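Local coordinates for hydrolase family protein (Deinococcus radiodurans R1, PDB 3CNH), which probably acts as a phosphatase of the haloacid dehalogenase-like hydrolase superfamily, at residues Ala6-Ile11 against Glu159-Val164; Arg101-Ser106 against Phe127-Phe132; Met140-Ala145 against Leu168-Ala173. All coordinates share one frame; numbering follows the deposited sequence.

The chain starts with strand 6-9, one half of interaction 1. It then runs through a series of helices to strand 103-108. Interaction 2 closes the short loop from there to residues 127-132, around helix 112-122. Next come residues 140-145, the loop leading into helix 144-154, which open interaction 3. Strand 161-165 returns to strand 6-9 and closes interaction 1, so interaction 2 lies wholly within that long loop. Interaction 3 closes only at helix 168-176, and therefore crosses interaction 1. Interactions 2 and 3 follow one another in series. Interactions 1 and 2 build neighbouring parts of one parallel sheet. Interaction 3 meets interaction 1 at the bound phosphate, where Lys141 forms a salt bridge with Asp10.

Interaction 1: residues Ala6-Ile11 against Glu159-Val164; sequences ALFWDI and EEAVMV. With NA (sodium ion), chain C; PO4 (phosphate ion), chain D.
Val162 O accepts a nearly straight hydrogen bond from Phe8 N, 2.8 Å long and 173° at the hydrogen. Leu7 CA lies 3.4 Å from Val162 O in a weaker CA-H...O contact. The same oxygen lies at the edge of the Phe8 ring, near its plane. The two strands are parallel, their axes 4.7 Å apart, and form the centre of the Rossmann-like sheet of the HAD fold. The ladder runs from Ala6 N to Glu160 O through to Asp10 N on Val164 O, the latter at 2.9 Å.

Side chains alternate between the two faces. On one, Phe8 CE1 meets Ala161 CB at 3.7 Å, and Phe8 CB meets SE of Met163, a selenomethionine. The chain of Met163 bends at chi2 (74°), which brings CE close to Asp10 CB. On the other face, Val164 lies alongside Trp9. Its CB sits over the indole face toward the rim, and its CG1 is 4.0 Å from Trp9 CE3.

Asp10 follows strand 6-9, ends the ladder and enters the metal site. Its OD2 binds the sodium ion at 2.4 Å, with a phosphate oxygen, two waters, Gly12 and Asp166 as further ligands. Its OD1 forms a salt bridge with Lys141.

Helix 144-154 packs on the Phe8 face and helix 187-196 on the Trp9 face, while strand 103-108 flanks strand 6-9 on its other edge.

Interaction 2: residues Arg101-Ser106 against Phe127-Phe132; sequences RYRMYS and FLLAFF
From Met104 to Ser106 the backbone pairs with residues 129-132 through three hydrogen bonds, in parallel register where Ser106 faces Phe131. This joins the two strands of a beta-alpha-beta unit, with helix 112-122 between them, at the edge of the Rossmann-like sheet of the HAD fold. The straightest of the three runs from Leu129 N to Met104 O (2.8 Å, 179° at the hydrogen). Ser106 N donates to Ala130 O. The last bond is less regular: Phe132 N reaches Ser106 O at 3.0 Å from well above the carbonyl plane.

Tyr105 and Phe132 lie side by side and point the same way. Their rings are nearly parallel, 16° apart, but slid so far that they barely overlap. The closest touch is Phe132 CE2 on Tyr105 CB, at 3.6 Å. Ala130 CB comes to the edge of the tyrosine ring, in its plane. With an alanine in place of Phe132, the ring that touches Tyr105 CB would be gone, and the tyrosine side chain is likely to be left freer to turn.

Met104, a selenomethionine, bends at chi3 (-43°). This brings its CE to the edge of the Phe127 ring, 3.7 Å from CD1, while its CB packs on Leu128 CD2. Phe127 also packs against helix 89-98. Leu129 CD1 leans on the aliphatic root of Arg103. Ser106 OG lies close to Phe131 CA and is hydrogen-bonded to Asn108.

A water ties the start of the pair together. It donates to Tyr102 O at 2.8 Å and to Phe127 O at 2.9 Å, and weakly accepts from Met104 N.

Interaction 3: residues Met140-Ala145 against Leu168-Ala173; sequences MKPNPA and LQNVQA. With PO4 (phosphate ion), chain D.
This contact stands beside the phosphate site of the HAD fold, where the loop ahead of helix 144-154 meets the first turns of helix 168-176. The position of Lys141 is consistent with that of the lysine of HAD motif III. Pro142 follows it through a cis peptide bond.

The amide oxygen of Asn170 fits against both loop residues. Its OD1 is 3.2 Å from Pro142 CB and 3.5 Å from Lys141 CB. The Asn170 and Lys141 side chains cross at about a right angle. Gln169 stretches out beyond its CG, and its NE2 comes within 3.8 Å of Pro142 CG. One turn further along the helix, Ala173 CB packs on Pro142 O at 3.5 Å. The two segments share no hydrogen bond, so the contact rests on packing around Pro142 and the root of Lys141.

Asn143 caps helix 144-154: its OD1 accepts from Ala145 N at 2.9 Å. The lysine chain turns at chi3 (-64°) on its way to the site, and NZ donates to phosphate O1 at 3.0 Å. This phosphate probably came from the crystallisation liquor. NZ also makes a salt bridge with Asp165 and donates to Leu107 O.

Asn170 ND2 makes a weak hydrogen bond to Asp165, a partner of the lysine. Asn170 is thus probably a second-shell residue, touching the lysine at its root and, through Asp165, near its tip. Together these contacts probably help hold the ammonium group toward the anion.

Interaction 1: residues Ala6-Ile11 against Glu159-Val164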
loop_
_atom_site.group_PDB
_atom_site.type_symbol
_atom_site.label_atom_id
_atom_site.label_comp_id
_atom_site.label_asym_id
_atom_site.label_seq_id
_atom_site.Cartn_x
_atom_site.Cartn_y
_atom_site.Cartn_z
ATOM N N ALA A 6 -10.698 15.203 -3.407
ATOM C CA ALA A 6 -10.166 13.865 -3.623
ATOM C C ALA A 6 -9.572 13.295 -2.353
ATOM O O ALA A 6 -8.990 14.026 -1.583
ATOM C CB ALA A 6 -9.091 13.909 -4.669
ATOM N N LEU A 7 -9.774 11.992 -2.157
ATOM C CA LEU A 7 -9.106 11.238 -1.069
ATOM C C LEU A 7 -8.123 10.261 -1.674
ATOM O O LEU A 7 -8.377 9.612 -2.694
ATOM C CB LEU A 7 -10.091 10.466 -0.179
ATOM C CG LEU A 7 -11.054 11.259 0.698
ATOM C CD1 LEU A 7 -12.186 11.654 -0.159
ATOM C CD2 LEU A 7 -11.503 10.358 1.860
ATOM N N PHE A 8 -6.952 10.222 -1.046
ATOM C CA PHE A 8 -5.862 9.328 -1.403
ATOM C C PHE A 8 -5.668 8.362 -0.244
ATOM O O PHE A 8 -5.497 8.763 0.908
ATOM C CB PHE A 8 -4.579 10.127 -1.626
ATOM C CG PHE A 8 -4.615 11.014 -2.842
ATOM C CD1 PHE A 8 -5.229 12.259 -2.790
ATOM C CD2 PHE A 8 -4.044 10.613 -4.030
ATOM C CE1 PHE A 8 -5.277 13.080 -3.916
ATOM C CE2 PHE A 8 -4.114 11.427 -5.156
ATOM C CZ PHE A 8 -4.712 12.649 -5.089
ATOM N N TRP A 9 -5.687 7.080 -0.587
ATOM C CA TRP A 9 -5.648 6.006 0.396
ATOM C C TRP A 9 -4.439 5.091 0.298
ATOM O O TRP A 9 -4.110 4.533 -0.730
ATOM C CB TRP A 9 -6.886 5.090 0.278
ATOM C CG TRP A 9 -8.198 5.689 0.626
ATOM C CD1 TRP A 9 -8.958 6.533 -0.145
ATOM C CD2 TRP A 9 -8.930 5.497 1.843
ATOM N NE1 TRP A 9 -10.091 6.902 0.534
ATOM C CE2 TRP A 9 -10.108 6.275 1.755
ATOM C CE3 TRP A 9 -8.689 4.779 3.012
ATOM C CZ2 TRP A 9 -11.055 6.305 2.774
ATOM C CZ3 TRP A 9 -9.621 4.800 4.002
ATOM C CH2 TRP A 9 -10.782 5.582 3.894
ATOM N N ASP A 10 -3.808 4.976 1.433
ATOM C CA ASP A 10 -2.810 3.926 1.690
ATOM C C ASP A 10 -3.651 2.639 1.662
ATOM O O ASP A 10 -4.865 2.651 1.994
ATOM C CB ASP A 10 -2.233 4.230 3.074
ATOM C CG ASP A 10 -1.241 3.283 3.565
ATOM O OD1 ASP A 10 -0.527 2.683 2.773
ATOM O OD2 ASP A 10 -1.134 3.215 4.846
ATOM N N ILE A 11 -3.029 1.537 1.262
ATOM C CA ILE A 11 -3.748 0.244 1.264
ATOM C C ILE A 11 -3.322 -0.593 2.472
ATOM O O ILE A 11 -4.100 -0.870 3.365
ATOM C CB ILE A 11 -3.621 -0.509 -0.035
ATOM C CG1 ILE A 11 -4.169 0.364 -1.183
ATOM C CG2 ILE A 11 -4.376 -1.857 0.023
ATOM C CD1 ILE A 11 -4.092 -0.275 -2.570
ATOM N N GLU A 159 -4.626 21.468 -1.143
ATOM C CA GLU A 159 -5.610 21.768 -0.080
ATOM C C GLU A 159 -6.976 21.185 -0.336
ATOM O O GLU A 159 -7.861 21.227 0.524
ATOM C CB GLU A 159 -5.703 23.264 0.190
ATOM C CG GLU A 159 -4.418 23.749 0.798
ATOM C CD GLU A 159 -4.440 25.225 1.131
ATOM O OE1 GLU A 159 -5.461 25.885 0.896
ATOM O OE2 GLU A 159 -3.438 25.709 1.650
ATOM N N GLU A 160 -7.119 20.617 -1.520
ATOM C CA GLU A 160 -8.376 19.980 -1.930
ATOM C C GLU A 160 -8.294 18.475 -1.782
ATOM O O GLU A 160 -9.177 17.736 -2.221
ATOM C CB GLU A 160 -8.655 20.257 -3.411
ATOM C CG GLU A 160 -8.978 21.695 -3.738
ATOM C CD GLU A 160 -9.139 21.925 -5.239
ATOM O OE1 GLU A 160 -8.475 21.255 -6.099
ATOM O OE2 GLU A 160 -9.954 22.801 -5.548
ATOM N N ALA A 161 -7.186 18.039 -1.215
ATOM C CA ALA A 161 -6.935 16.603 -1.062
ATOM C C ALA A 161 -6.670 16.190 0.368
ATOM O O ALA A 161 -6.147 16.953 1.178
ATOM C CB ALA A 161 -5.712 16.193 -1.912
ATOM N N VAL A 162 -7.050 14.950 0.652
ATOM C CA VAL A 162 -6.741 14.328 1.943
ATOM C C VAL A 162 -6.076 12.980 1.725
ATOM O O VAL A 162 -6.577 12.164 0.973
ATOM C CB VAL A 162 -7.991 14.077 2.812
ATOM C CG1 VAL A 162 -7.588 13.586 4.208
ATOM C CG2 VAL A 162 -8.849 15.347 2.932
HETATM N N MSE A 163 -4.940 12.800 2.391
HETATM C CA MSE A 163 -4.189 11.544 2.458
HETATM C C MSE A 163 -4.526 10.794 3.745
HETATM O O MSE A 163 -4.549 11.372 4.843
HETATM C CB MSE A 163 -2.678 11.815 2.470
HETATM C CG MSE A 163 -1.797 10.594 2.636
HETATM SE SE MSE A 163 -1.806 9.591 0.965
HETATM C CE MSE A 163 -1.162 7.831 1.684
ATOM N N VAL A 164 -4.802 9.497 3.583
ATOM C CA VAL A 164 -5.081 8.597 4.691
ATOM C C VAL A 164 -3.989 7.521 4.730
ATOM O O VAL A 164 -3.834 6.747 3.777
ATOM C CB VAL A 164 -6.449 7.908 4.545
ATOM C CG1 VAL A 164 -6.675 6.933 5.695
ATOM C CG2 VAL A 164 -7.632 8.964 4.433
HETATM NA NA NA C . 0.524 1.638 5.502
HETATM P P PO4 D . 1.192 0.628 1.567
HETATM O O1 PO4 D . 1.738 1.889 1.075
HETATM O O2 PO4 D . 0.982 0.716 3.084
HETATM O O3 PO4 D . -0.024 0.070 0.812
HETATM O O4 PO4 D . 2.217 -0.504 1.485
HETATM O O HOH W 1 1.627 -0.124 6.569
HETATM O O HOH W 2 2.159 3.182 5.365
#

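Interaction 2: residues Arg101-Ser106 against Phe127-Phe132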
loop_
_atom_site.group_PDB
_atom_site.type_symbol
_atom_site.label_atom_id
_atom_site.label_comp_id
_atom_site.label_asym_id
_atom_site.label_seq_id
_atom_site.Cartn_x
_atom_site.Cartn_y
_atom_site.Cartn_z
ATOM N N ARG A 101 -19.539 8.817 -2.854
ATOM C CA ARG A 101 -19.716 10.280 -2.831
ATOM C C ARG A 101 -18.492 11.100 -3.161
ATOM O O ARG A 101 -18.589 12.311 -3.372
ATOM C CB ARG A 101 -20.253 10.702 -1.454
ATOM C CG ARG A 101 -21.668 10.158 -1.134
ATOM C CD ARG A 101 -22.196 10.602 0.235
ATOM N NE ARG A 101 -21.482 10.059 1.388
ATOM C CZ ARG A 101 -21.510 8.783 1.771
ATOM N NH1 ARG A 101 -22.222 7.897 1.100
ATOM N NH2 ARG A 101 -20.836 8.386 2.840
ATOM N N TYR A 102 -17.347 10.427 -3.173
ATOM C CA TYR A 102 -16.073 11.087 -3.428
ATOM C C TYR A 102 -15.238 10.357 -4.404
ATOM O O TYR A 102 -15.268 9.120 -4.498
ATOM C CB TYR A 102 -15.255 11.233 -2.107
ATOM C CG TYR A 102 -15.940 12.116 -1.099
ATOM C CD1 TYR A 102 -16.887 11.601 -0.240
ATOM C CD2 TYR A 102 -15.687 13.475 -1.044
ATOM C CE1 TYR A 102 -17.563 12.401 0.638
ATOM C CE2 TYR A 102 -16.377 14.282 -0.163
ATOM C CZ TYR A 102 -17.309 13.744 0.676
ATOM O OH TYR A 102 -18.044 14.521 1.572
ATOM N N ARG A 103 -14.455 11.144 -5.135
ATOM C CA ARG A 103 -13.399 10.584 -5.980
ATOM C C ARG A 103 -12.256 10.208 -5.061
ATOM O O ARG A 103 -11.771 11.004 -4.262
ATOM C CB ARG A 103 -12.899 11.598 -6.993
ATOM C CG ARG A 103 -13.904 11.939 -8.084
ATOM C CD ARG A 103 -13.301 12.924 -9.046
ATOM N NE ARG A 103 -14.246 13.240 -10.109
ATOM C CZ ARG A 103 -13.943 14.056 -11.110
ATOM N NH1 ARG A 103 -12.741 14.585 -11.171
ATOM N NH2 ARG A 103 -14.835 14.309 -12.045
HETATM N N MSE A 104 -11.827 8.968 -5.201
HETATM C CA MSE A 104 -10.781 8.421 -4.353
HETATM C C MSE A 104 -9.794 7.602 -5.158
HETATM O O MSE A 104 -10.129 6.970 -6.153
HETATM C CB MSE A 104 -11.412 7.595 -3.221
HETATM C CG MSE A 104 -12.585 8.299 -2.580
HETATM SE SE MSE A 104 -13.165 7.542 -0.880
HETATM C CE MSE A 104 -13.036 5.680 -1.414
ATOM N N TYR A 105 -8.565 7.596 -4.669
ATOM C CA TYR A 105 -7.439 6.970 -5.364
ATOM C C TYR A 105 -6.517 6.322 -4.345
ATOM O O TYR A 105 -6.516 6.712 -3.183
ATOM C CB TYR A 105 -6.629 8.067 -6.093
ATOM C CG TYR A 105 -7.454 9.002 -6.947
ATOM C CD1 TYR A 105 -8.047 10.120 -6.407
ATOM C CD2 TYR A 105 -7.652 8.755 -8.289
ATOM C CE1 TYR A 105 -8.850 10.952 -7.190
ATOM C CE2 TYR A 105 -8.406 9.583 -9.086
ATOM C CZ TYR A 105 -9.013 10.696 -8.535
ATOM O OH TYR A 105 -9.805 11.528 -9.322
ATOM N N SER A 106 -5.776 5.303 -4.766
ATOM C CA SER A 106 -4.728 4.780 -3.863
ATOM C C SER A 106 -3.484 5.599 -4.063
ATOM O O SER A 106 -3.210 6.143 -5.148
ATOM C CB SER A 106 -4.390 3.281 -4.056
ATOM O OG SER A 106 -3.461 3.073 -5.112
ATOM N N PHE A 127 -14.131 1.130 -5.593
ATOM C CA PHE A 127 -14.219 2.432 -4.912
ATOM C C PHE A 127 -13.004 3.347 -5.077
ATOM O O PHE A 127 -13.057 4.523 -4.703
ATOM C CB PHE A 127 -14.605 2.260 -3.437
ATOM C CG PHE A 127 -13.622 1.453 -2.633
ATOM C CD1 PHE A 127 -12.571 2.061 -1.997
ATOM C CD2 PHE A 127 -13.773 0.083 -2.498
ATOM C CE1 PHE A 127 -11.668 1.311 -1.250
ATOM C CE2 PHE A 127 -12.892 -0.661 -1.754
ATOM C CZ PHE A 127 -11.832 -0.049 -1.130
ATOM N N LEU A 128 -11.932 2.809 -5.655
ATOM C CA LEU A 128 -10.745 3.596 -5.966
ATOM C C LEU A 128 -10.660 3.662 -7.489
ATOM O O LEU A 128 -10.626 2.632 -8.184
ATOM C CB LEU A 128 -9.458 3.021 -5.355
ATOM C CG LEU A 128 -9.495 2.850 -3.834
ATOM C CD1 LEU A 128 -8.217 2.158 -3.298
ATOM C CD2 LEU A 128 -9.789 4.208 -3.161
ATOM N N LEU A 129 -10.528 4.890 -7.979
ATOM C CA LEU A 129 -10.587 5.208 -9.415
ATOM C C LEU A 129 -9.275 4.982 -10.141
ATOM O O LEU A 129 -9.232 4.800 -11.339
ATOM C CB LEU A 129 -11.100 6.650 -9.621
ATOM C CG LEU A 129 -12.424 6.965 -8.919
ATOM C CD1 LEU A 129 -12.664 8.442 -9.071
ATOM C CD2 LEU A 129 -13.582 6.104 -9.469
ATOM N N ALA A 130 -8.191 5.051 -9.393
ATOM C CA ALA A 130 -6.861 4.803 -9.934
ATOM C C ALA A 130 -5.957 4.437 -8.789
ATOM O O ALA A 130 -6.238 4.756 -7.632
ATOM C CB ALA A 130 -6.305 5.967 -10.733
ATOM N N PHE A 131 -4.871 3.792 -9.141
ATOM C CA PHE A 131 -3.955 3.254 -8.166
ATOM C C PHE A 131 -2.561 3.813 -8.396
ATOM O O PHE A 131 -1.838 3.333 -9.248
ATOM C CB PHE A 131 -3.944 1.725 -8.236
ATOM C CG PHE A 131 -5.239 1.104 -7.775
ATOM C CD1 PHE A 131 -6.319 1.019 -8.630
ATOM C CD2 PHE A 131 -5.370 0.671 -6.468
ATOM C CE1 PHE A 131 -7.516 0.483 -8.194
ATOM C CE2 PHE A 131 -6.551 0.134 -6.002
ATOM C CZ PHE A 131 -7.658 0.074 -6.861
ATOM N N PHE A 132 -2.229 4.837 -7.619
ATOM C CA PHE A 132 -0.927 5.518 -7.738
ATOM C C PHE A 132 0.045 4.763 -6.850
ATOM O O PHE A 132 0.339 5.129 -5.722
ATOM C CB PHE A 132 -1.065 6.999 -7.376
ATOM C CG PHE A 132 -2.125 7.703 -8.178
ATOM C CD1 PHE A 132 -2.249 7.505 -9.527
ATOM C CD2 PHE A 132 -2.993 8.575 -7.556
ATOM C CE1 PHE A 132 -3.255 8.160 -10.270
ATOM C CE2 PHE A 132 -3.993 9.256 -8.304
ATOM C CZ PHE A 132 -4.132 9.020 -9.649
HETATM O O HOH W 3 -13.996 6.991 -5.861
#

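Interaction 3: residues Met140-Ala145 against Leu168-Ala173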
loop_
_atom_site.group_PDB
_atom_site.type_symbol
_atom_site.label_atom_id
_atom_site.label_comp_id
_atom_site.label_asym_id
_atom_site.label_seq_id
_atom_site.Cartn_x
_atom_site.Cartn_y
_atom_site.Cartn_z
HETATM N N MSE A 140 8.246 6.189 -4.333
HETATM C CA MSE A 140 7.548 5.602 -3.188
HETATM C C MSE A 140 7.356 6.614 -2.060
HETATM O O MSE A 140 8.134 7.542 -1.892
HETATM C CB MSE A 140 8.335 4.389 -2.642
HETATM C CG MSE A 140 9.569 4.830 -1.973
HETATM SE SE MSE A 140 10.520 3.324 -1.109
HETATM C CE MSE A 140 11.007 2.616 -2.550
ATOM N N LYS A 141 6.273 6.453 -1.318
ATOM C CA LYS A 141 6.127 7.189 -0.082
ATOM C C LYS A 141 7.348 6.791 0.741
ATOM O O LYS A 141 7.775 5.636 0.682
ATOM C CB LYS A 141 4.845 6.771 0.646
ATOM C CG LYS A 141 3.585 7.112 -0.068
ATOM C CD LYS A 141 2.341 6.706 0.758
ATOM C CE LYS A 141 2.261 5.251 0.951
ATOM N NZ LYS A 141 0.983 4.766 1.528
ATOM N N PRO A 142 7.853 7.680 1.592
ATOM C CA PRO A 142 7.357 9.000 1.967
ATOM C C PRO A 142 7.974 10.145 1.164
ATOM O O PRO A 142 8.006 11.287 1.609
ATOM C CB PRO A 142 7.828 9.107 3.426
ATOM C CG PRO A 142 9.146 8.465 3.391
ATOM C CD PRO A 142 8.987 7.280 2.441
ATOM N N ASN A 143 8.510 9.813 0.005
ATOM C CA ASN A 143 9.113 10.838 -0.881
ATOM C C ASN A 143 8.111 11.943 -1.191
ATOM O O ASN A 143 6.997 11.666 -1.652
ATOM C CB ASN A 143 9.590 10.204 -2.179
ATOM C CG ASN A 143 10.437 11.137 -3.032
ATOM O OD1 ASN A 143 10.438 12.364 -2.854
ATOM N ND2 ASN A 143 11.139 10.557 -4.001
ATOM N N PRO A 144 8.457 13.198 -0.887
ATOM C CA PRO A 144 7.505 14.254 -1.229
ATOM C C PRO A 144 7.057 14.180 -2.698
ATOM O O PRO A 144 5.931 14.537 -3.028
ATOM C CB PRO A 144 8.304 15.534 -0.969
ATOM C CG PRO A 144 9.310 15.116 0.097
ATOM C CD PRO A 144 9.659 13.707 -0.210
ATOM N N ALA A 145 7.965 13.717 -3.562
ATOM C CA ALA A 145 7.640 13.621 -5.005
ATOM C C ALA A 145 6.458 12.685 -5.274
ATOM O O ALA A 145 5.720 12.857 -6.257
ATOM C CB ALA A 145 8.858 13.151 -5.811
ATOM N N LEU A 168 2.647 7.904 10.705
ATOM C CA LEU A 168 2.799 9.328 10.972
ATOM C C LEU A 168 3.779 9.973 9.987
ATOM O O LEU A 168 3.536 11.065 9.516
ATOM C CB LEU A 168 3.260 9.590 12.387
ATOM C CG LEU A 168 3.445 11.056 12.765
ATOM C CD1 LEU A 168 2.137 11.857 12.714
ATOM C CD2 LEU A 168 4.090 11.075 14.154
ATOM N N GLN A 169 4.888 9.300 9.711
ATOM C CA GLN A 169 5.870 9.883 8.777
ATOM C C GLN A 169 5.238 10.201 7.424
ATOM O O GLN A 169 5.549 11.233 6.786
ATOM C CB GLN A 169 7.076 8.955 8.610
ATOM C CG GLN A 169 8.213 9.494 7.737
ATOM C CD GLN A 169 9.400 8.518 7.716
ATOM O OE1 GLN A 169 9.355 7.489 8.406
ATOM N NE2 GLN A 169 10.443 8.812 6.925
ATOM N N ASN A 170 4.327 9.333 6.991
ATOM C CA ASN A 170 3.629 9.515 5.694
ATOM C C ASN A 170 2.600 10.644 5.778
ATOM O O ASN A 170 2.428 11.431 4.843
ATOM C CB ASN A 170 3.014 8.230 5.172
ATOM C CG ASN A 170 4.042 7.318 4.552
ATOM O OD1 ASN A 170 4.987 7.801 3.956
ATOM N ND2 ASN A 170 3.823 6.028 4.611
ATOM N N VAL A 171 1.917 10.724 6.915
ATOM C CA VAL A 171 0.952 11.792 7.149
ATOM C C VAL A 171 1.645 13.151 7.131
ATOM O O VAL A 171 1.203 14.139 6.486
ATOM C CB VAL A 171 0.171 11.563 8.488
ATOM C CG1 VAL A 171 -0.619 12.804 8.897
ATOM C CG2 VAL A 171 -0.699 10.303 8.341
ATOM N N GLN A 172 2.776 13.186 7.811
ATOM C CA GLN A 172 3.553 14.416 7.896
ATOM C C GLN A 172 4.097 14.843 6.534
ATOM O O GLN A 172 4.122 16.017 6.201
ATOM C CB GLN A 172 4.644 14.326 8.968
ATOM C CG GLN A 172 4.100 14.208 10.385
ATOM C CD GLN A 172 5.160 13.944 11.407
ATOM O OE1 GLN A 172 6.132 13.253 11.125
ATOM N NE2 GLN A 172 4.979 14.471 12.613
ATOM N N ALA A 173 4.565 13.884 5.739
ATOM C CA ALA A 173 5.115 14.184 4.403
ATOM C C ALA A 173 4.043 14.749 3.484
ATOM O O ALA A 173 4.271 15.683 2.738
ATOM C CB ALA A 173 5.779 12.922 3.769
HETATM P P PO4 D . 1.192 0.628 1.567
HETATM O O1 PO4 D . 1.738 1.889 1.075
HETATM O O2 PO4 D . 0.982 0.716 3.084
HETATM O O3 PO4 D . -0.024 0.070 0.812
HETATM O O4 PO4 D . 2.217 -0.504 1.485
#